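Side-chain contacts in putative transcriptional regulator (Shigella flexneri 2a str. 2457T, PDB 3C8G), which probably catalyses the addition of water to fumarate to give malate, as a homodimeric, all-helical member of the MtlR/FumE family: residues Leu44-Asp47 and Glu51-Glu54; Asp68-Ala73 and His93-Trp98; Glu106-Gly109 and Asp113-Trp116. One frame throughout, in Å; residues are numbered along the deposited sequence.

Interaction 1: Leu44-Asp47 and Glu51-Glu54; sequences LFVD and EIVE
Val53 and Ile52, two neighbouring side chains on helix 50-55, meet the backbone and side chain of the loop 44-47 at Val46. Val53 can be traced outward from CB, where its two methyls part. CG1 takes the place anti to the backbone N (chi1 166°), which leaves CG2 anti to the carbonyl carbon and beside the backbone N, and it is CG2 that does the touching. Val53 CG2 sits 3.6 Å from Val46 O and 3.8 Å from Asp47 O, two consecutive loop carbonyls, so the approach is a methyl against peptide oxygens, a van der Waals contact. The closest pair of CA atoms, Asp47 CA and Val53 CA, stays 7.0 Å apart.

The second point of contact is purely apolar. Ile52 runs extended through CG1 (chi2 -179°) to CD1, and this end methyl comes to 4.2 Å from Val46 CG1, a loose methyl-to-methyl approach. The CB of Val46 and that of Ile52 both point toward the opposite segment, whereas the CB of Asp47 points away, so Asp47 contributes its carbonyl and not its carboxylate. Within the loop, Asp47 OD1 stands 3.2 Å from Phe45 O; as two acceptors, these do not bond. Phe45 turns its ring from the helix, and Leu44 CB lies 4.0 Å above the plane, over the ring centre.

The start of the helix is held by a hydrogen bond from Ile52 N to Asp49 OD1. On the other subunit, an apolar side chain packs on Phe45, backbone on Val46 and an aromatic side chain on Ile52. Altogether this is a short loop folded against the helix that follows it, a local, sequence-adjacent contact of a helical protein, with residues of both halves also contributing to the homodimer interface.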
# COMPACT_ATOMS: atom_id res chain seq x y z
N LEU B 44 3.73 10.32 5.85
CA LEU B 44 3.68 9.05 6.53
C LEU B 44 5.03 8.40 6.55
O LEU B 44 5.23 7.39 7.21
CB LEU B 44 2.73 8.11 5.80
CG LEU B 44 1.33 8.62 5.60
CD1 LEU B 44 0.74 7.85 4.43
CD2 LEU B 44 0.54 8.44 6.89
N PHE B 45 5.96 8.96 5.80
CA PHE B 45 7.20 8.29 5.52
C PHE B 45 8.41 9.10 5.97
O PHE B 45 8.37 10.33 6.05
CB PHE B 45 7.26 7.97 4.03
CG PHE B 45 6.13 7.09 3.54
CD1 PHE B 45 5.80 5.90 4.18
CD2 PHE B 45 5.42 7.44 2.39
CE1 PHE B 45 4.77 5.07 3.70
CE2 PHE B 45 4.39 6.61 1.91
CZ PHE B 45 4.08 5.43 2.57
N VAL B 46 9.48 8.39 6.25
CA VAL B 46 10.76 8.95 6.63
C VAL B 46 11.22 10.02 5.63
O VAL B 46 11.14 9.79 4.42
CB VAL B 46 11.78 7.79 6.73
CG1 VAL B 46 13.22 8.28 6.82
CG2 VAL B 46 11.41 6.88 7.91
N ASP B 47 11.65 11.18 6.13
CA ASP B 47 12.17 12.30 5.29
C ASP B 47 13.68 12.24 5.14
O ASP B 47 14.22 12.57 4.09
CB ASP B 47 11.86 13.68 5.91
CG ASP B 47 10.62 13.69 6.78
OD1 ASP B 47 9.55 13.25 6.31
OD2 ASP B 47 10.72 14.16 7.95
N GLU B 51 18.62 6.68 0.97
CA GLU B 51 18.23 5.35 0.48
C GLU B 51 16.72 5.07 0.62
O GLU B 51 16.08 4.70 -0.36
CB GLU B 51 19.08 4.23 1.11
CG GLU B 51 20.58 4.32 0.80
CD GLU B 51 21.41 3.11 1.29
OE1 GLU B 51 21.18 1.97 0.82
OE2 GLU B 51 22.33 3.30 2.12
N ILE B 52 16.15 5.27 1.80
CA ILE B 52 14.72 4.97 2.00
C ILE B 52 13.82 5.79 1.08
O ILE B 52 12.78 5.32 0.64
CB ILE B 52 14.26 5.17 3.46
CG1 ILE B 52 15.04 4.27 4.41
CG2 ILE B 52 12.77 4.87 3.59
CD1 ILE B 52 14.62 4.40 5.87
N VAL B 53 14.21 7.03 0.82
CA VAL B 53 13.39 7.92 0.00
C VAL B 53 13.53 7.53 -1.46
O VAL B 53 12.55 7.48 -2.19
CB VAL B 53 13.78 9.40 0.21
CG1 VAL B 53 13.18 10.28 -0.88
CG2 VAL B 53 13.35 9.87 1.59
N GLU B 54 14.76 7.23 -1.85
CA GLU B 54 15.10 6.94 -3.24
C GLU B 54 14.59 5.57 -3.71
O GLU B 54 14.17 5.43 -4.86
CB GLU B 54 16.62 7.06 -3.43
CG GLU B 54 17.11 7.09 -4.89
CD GLU B 54 16.95 8.46 -5.60
OE1 GLU B 54 16.02 9.24 -5.28
OE2 GLU B 54 17.77 8.73 -6.51

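Interaction 2: Asp68-Ala73 and His93-Trp98; sequences DDIDVA and HFSQYW
The polar part of this contact is a single hydrogen bond, from Ser95 OG to Asp71 OD1 at 2.8 Å, received on the syn lone pair of the carboxylate. Ser95 delivers its hydroxyl with OG anti to the backbone N (chi1 -170°), and although the CB of Asp71 does not aim at the partner helix, its carboxylate end comes nearer. The other oxygen, Asp71 OD2, bonds to His99 NE2, one turn after Ser95 on helix 85-103, so the carboxylate grips that helix at two successive turns and its rotation is probably fixed.

The contact joins the first turn of helix 70-79 to the middle of helix 85-103 in the buried interior of an all-helical fold. At that first turn Asp69 is the N-cap: its OD2 accepts from Val72 N at 3.3 Å, and weakly from Asp71 N.

Van der Waals packing comes from Ile70, whose CB points toward Ser95 and whose branch methyl rests on the serine's CB-OG unit. Ile70 CG2 lies 3.8 Å from Ser95 CB and 3.1 Å from Ser95 OG, the latter short for carbon to oxygen. The same side chain also packs on Leu33 of helix 29-40, which puts a third helix beside this pair.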
# COMPACT_ATOMS: atom_id res chain seq x y z
N ASP B 68 -1.56 5.26 -6.20
CA ASP B 68 -2.22 6.24 -7.08
C ASP B 68 -3.68 5.78 -7.25
O ASP B 68 -4.17 5.57 -8.37
CB ASP B 68 -1.48 6.34 -8.43
CG ASP B 68 -1.70 7.69 -9.15
OD1 ASP B 68 -2.58 8.51 -8.74
OD2 ASP B 68 -0.98 7.93 -10.15
N ASP B 69 -4.35 5.58 -6.13
CA ASP B 69 -5.74 5.13 -6.08
C ASP B 69 -6.32 5.65 -4.76
O ASP B 69 -5.89 5.23 -3.69
CB ASP B 69 -5.77 3.61 -6.14
CG ASP B 69 -7.18 3.02 -6.02
OD1 ASP B 69 -7.67 2.49 -7.04
OD2 ASP B 69 -7.78 3.04 -4.92
N ILE B 70 -7.28 6.58 -4.83
CA ILE B 70 -7.78 7.21 -3.61
C ILE B 70 -8.19 6.22 -2.52
O ILE B 70 -7.99 6.48 -1.35
CB ILE B 70 -8.89 8.28 -3.89
CG1 ILE B 70 -8.92 9.30 -2.76
CG2 ILE B 70 -10.26 7.64 -4.12
CD1 ILE B 70 -9.55 10.65 -3.16
N ASP B 71 -8.74 5.08 -2.89
CA ASP B 71 -9.22 4.13 -1.88
C ASP B 71 -8.04 3.56 -1.07
O ASP B 71 -8.03 3.71 0.17
CB ASP B 71 -10.07 3.02 -2.51
CG ASP B 71 -11.20 3.55 -3.40
OD1 ASP B 71 -11.77 4.64 -3.12
OD2 ASP B 71 -11.54 2.86 -4.40
N VAL B 72 -7.06 2.95 -1.74
CA VAL B 72 -5.93 2.32 -1.05
C VAL B 72 -5.11 3.36 -0.30
O VAL B 72 -4.71 3.14 0.85
CB VAL B 72 -5.04 1.37 -1.94
CG1 VAL B 72 -5.80 0.83 -3.14
CG2 VAL B 72 -3.76 2.05 -2.37
N ALA B 73 -4.92 4.52 -0.92
CA ALA B 73 -4.34 5.68 -0.21
C ALA B 73 -5.07 6.06 1.10
O ALA B 73 -4.42 6.33 2.12
CB ALA B 73 -4.27 6.85 -1.13
N HIS B 93 -16.96 8.50 1.33
CA HIS B 93 -18.25 8.77 0.71
C HIS B 93 -18.11 9.49 -0.62
O HIS B 93 -18.78 9.13 -1.57
CB HIS B 93 -19.21 9.49 1.65
CG HIS B 93 -19.74 8.62 2.75
ND1 HIS B 93 -20.05 7.29 2.57
CD2 HIS B 93 -20.03 8.89 4.05
CE1 HIS B 93 -20.51 6.78 3.69
NE2 HIS B 93 -20.52 7.73 4.60
N PHE B 94 -17.23 10.48 -0.70
CA PHE B 94 -17.02 11.17 -1.99
C PHE B 94 -16.51 10.19 -3.02
O PHE B 94 -16.78 10.35 -4.20
CB PHE B 94 -16.03 12.34 -1.88
CG PHE B 94 -16.68 13.68 -1.64
CD1 PHE B 94 -17.08 14.06 -0.35
CD2 PHE B 94 -16.87 14.56 -2.68
CE1 PHE B 94 -17.67 15.25 -0.11
CE2 PHE B 94 -17.45 15.81 -2.44
CZ PHE B 94 -17.85 16.15 -1.16
N SER B 95 -15.77 9.17 -2.59
CA SER B 95 -15.17 8.24 -3.55
C SER B 95 -16.20 7.22 -4.00
O SER B 95 -16.35 6.93 -5.20
CB SER B 95 -13.93 7.54 -2.98
OG SER B 95 -13.27 6.83 -4.01
N GLN B 96 -16.94 6.68 -3.05
CA GLN B 96 -18.02 5.78 -3.38
C GLN B 96 -19.05 6.39 -4.34
O GLN B 96 -19.47 5.72 -5.30
CB GLN B 96 -18.69 5.31 -2.11
CG GLN B 96 -17.71 4.70 -1.11
CD GLN B 96 -18.45 4.11 0.07
OE1 GLN B 96 -19.44 4.67 0.55
NE2 GLN B 96 -17.99 2.94 0.54
N TYR B 97 -19.42 7.64 -4.12
CA TYR B 97 -20.35 8.36 -5.00
C TYR B 97 -19.79 8.69 -6.41
O TYR B 97 -20.52 8.61 -7.41
CB TYR B 97 -20.91 9.61 -4.31
CG TYR B 97 -22.19 10.16 -4.92
CD1 TYR B 97 -22.53 11.50 -4.78
CD2 TYR B 97 -23.04 9.34 -5.66
CE1 TYR B 97 -23.69 12.02 -5.36
CE2 TYR B 97 -24.21 9.83 -6.22
CZ TYR B 97 -24.54 11.18 -6.07
OH TYR B 97 -25.70 11.68 -6.63
N TRP B 98 -18.52 9.07 -6.51
CA TRP B 98 -17.90 9.28 -7.83
C TRP B 98 -17.93 7.96 -8.61
O TRP B 98 -18.27 7.94 -9.80
CB TRP B 98 -16.48 9.87 -7.76
CG TRP B 98 -15.70 9.66 -9.04
CD1 TRP B 98 -14.57 8.91 -9.19
CD2 TRP B 98 -16.02 10.17 -10.36
NE1 TRP B 98 -14.16 8.91 -10.51
CE2 TRP B 98 -15.03 9.67 -11.25
CE3 TRP B 98 -17.03 11.00 -10.87
CZ2 TRP B 98 -15.01 9.98 -12.62
CZ3 TRP B 98 -17.03 11.31 -12.24
CH2 TRP B 98 -16.03 10.79 -13.10

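Interaction 3: Glu106-Gly109 and Asp113-Trp116; sequences ETPG and DITW
Pro108 and Ile114 pin the connector between helix 85-103 and helix 113-120 against the first turn of the latter. The evidence is a compact apolar patch: Pro108 CB stands 3.7 Å from Ile114 CG2, and Pro108 CG follows at 3.9 Å from the same methyl. The two side chains lie at a slant to each other, and CB and CG are the atoms of the pyrrolidine that meet this branch of the isoleucine. That branch, CG2, falls between the backbone N and the carbonyl carbon because CG1 takes the place anti to N (chi1 177°), which carries the longer arm elsewhere.

Here a loop joining two successive helices packs on the helix it leads into. Tyr97 of helix 85-103 touches Pro108, Ile114 and Thr115, so the patch also faces the helix before the loop, where Leu101 packs on Pro108 as well.

Two polar groups of the contact bond nearby residues. Thr115 OG1 hydrogen-bonds Phe110 O, which joins helix and loop, while the hydrogen bond of Gly109 N with Asp112 OD2 stays within the connector, just before the helix. The modelled approach of Thr115 CG2 to Gly109 O is too close to be real in detail, and with chi1 at 115° the exact rotation of this threonine is doubtful.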
# COMPACT_ATOMS: atom_id res chain seq x y z
N GLU B 106 -24.56 8.43 -14.56
CA GLU B 106 -24.06 9.82 -14.54
C GLU B 106 -25.17 10.80 -14.31
O GLU B 106 -24.89 11.97 -14.20
CB GLU B 106 -23.46 10.30 -15.88
CG GLU B 106 -23.17 9.32 -16.96
CD GLU B 106 -24.38 8.61 -17.49
OE1 GLU B 106 -25.15 9.21 -18.31
OE2 GLU B 106 -24.53 7.42 -17.08
N THR B 107 -26.43 10.37 -14.33
CA THR B 107 -27.48 11.37 -14.55
C THR B 107 -27.92 12.16 -13.31
O THR B 107 -28.50 13.22 -13.47
CB THR B 107 -28.71 10.83 -15.38
OG1 THR B 107 -29.55 10.02 -14.56
CG2 THR B 107 -28.25 10.02 -16.64
N PRO B 108 -27.69 11.64 -12.08
CA PRO B 108 -28.14 12.46 -10.95
C PRO B 108 -27.53 13.87 -10.91
O PRO B 108 -26.33 14.04 -11.11
CB PRO B 108 -27.71 11.65 -9.72
CG PRO B 108 -27.66 10.24 -10.21
CD PRO B 108 -27.13 10.35 -11.62
N GLY B 109 -28.39 14.87 -10.69
CA GLY B 109 -27.97 16.24 -10.42
C GLY B 109 -27.93 16.60 -8.94
O GLY B 109 -28.28 15.78 -8.06
N ASP B 113 -32.90 13.22 -5.02
CA ASP B 113 -32.98 12.45 -3.76
C ASP B 113 -31.64 11.78 -3.45
O ASP B 113 -31.14 11.81 -2.30
CB ASP B 113 -34.08 11.37 -3.86
CG ASP B 113 -35.49 11.92 -3.67
OD1 ASP B 113 -36.44 11.09 -3.62
OD2 ASP B 113 -35.69 13.15 -3.56
N ILE B 114 -31.05 11.18 -4.46
CA ILE B 114 -29.85 10.40 -4.22
C ILE B 114 -28.70 11.29 -3.74
O ILE B 114 -27.97 10.90 -2.84
CB ILE B 114 -29.51 9.50 -5.42
CG1 ILE B 114 -28.22 8.73 -5.19
CG2 ILE B 114 -29.44 10.34 -6.73
CD1 ILE B 114 -28.12 7.47 -6.02
N THR B 115 -28.55 12.49 -4.29
CA THR B 115 -27.42 13.32 -3.87
C THR B 115 -27.69 14.00 -2.51
O THR B 115 -26.76 14.30 -1.72
CB THR B 115 -26.89 14.30 -4.97
OG1 THR B 115 -27.11 15.65 -4.55
CG2 THR B 115 -27.54 14.08 -6.30
N TRP B 116 -28.97 14.20 -2.20
CA TRP B 116 -29.35 14.68 -0.89
C TRP B 116 -28.99 13.57 0.12
O TRP B 116 -28.39 13.84 1.16
CB TRP B 116 -30.85 15.09 -0.83
CG TRP B 116 -31.26 15.34 0.59
CD1 TRP B 116 -31.91 14.47 1.44
CD2 TRP B 116 -30.97 16.50 1.36
NE1 TRP B 116 -32.06 15.04 2.68
CE2 TRP B 116 -31.49 16.29 2.66
CE3 TRP B 116 -30.32 17.72 1.08
CZ2 TRP B 116 -31.39 17.25 3.67
CZ3 TRP B 116 -30.21 18.66 2.09
CH2 TRP B 116 -30.74 18.42 3.37

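Overall arrangement
Read from the N terminus, the three contacts come in series, and none nests in or crosses another. Interaction 1 closes a tight loop after helix 29-40, its segments four residues apart at their nearest ends. Interaction 2 then spans a longer excursion, with 19 intervening residues, tying helix 70-79 to helix 85-103 close to the centre of the chain. Interaction 3 closes the short connector between helix 85-103 and helix 113-120. Interactions 1 and 3 lie on opposite sides of the chain's centre, their centres about 42 Å apart. Helix 85-103 is shared by interactions 2 and 3, with Tyr97 bridging them.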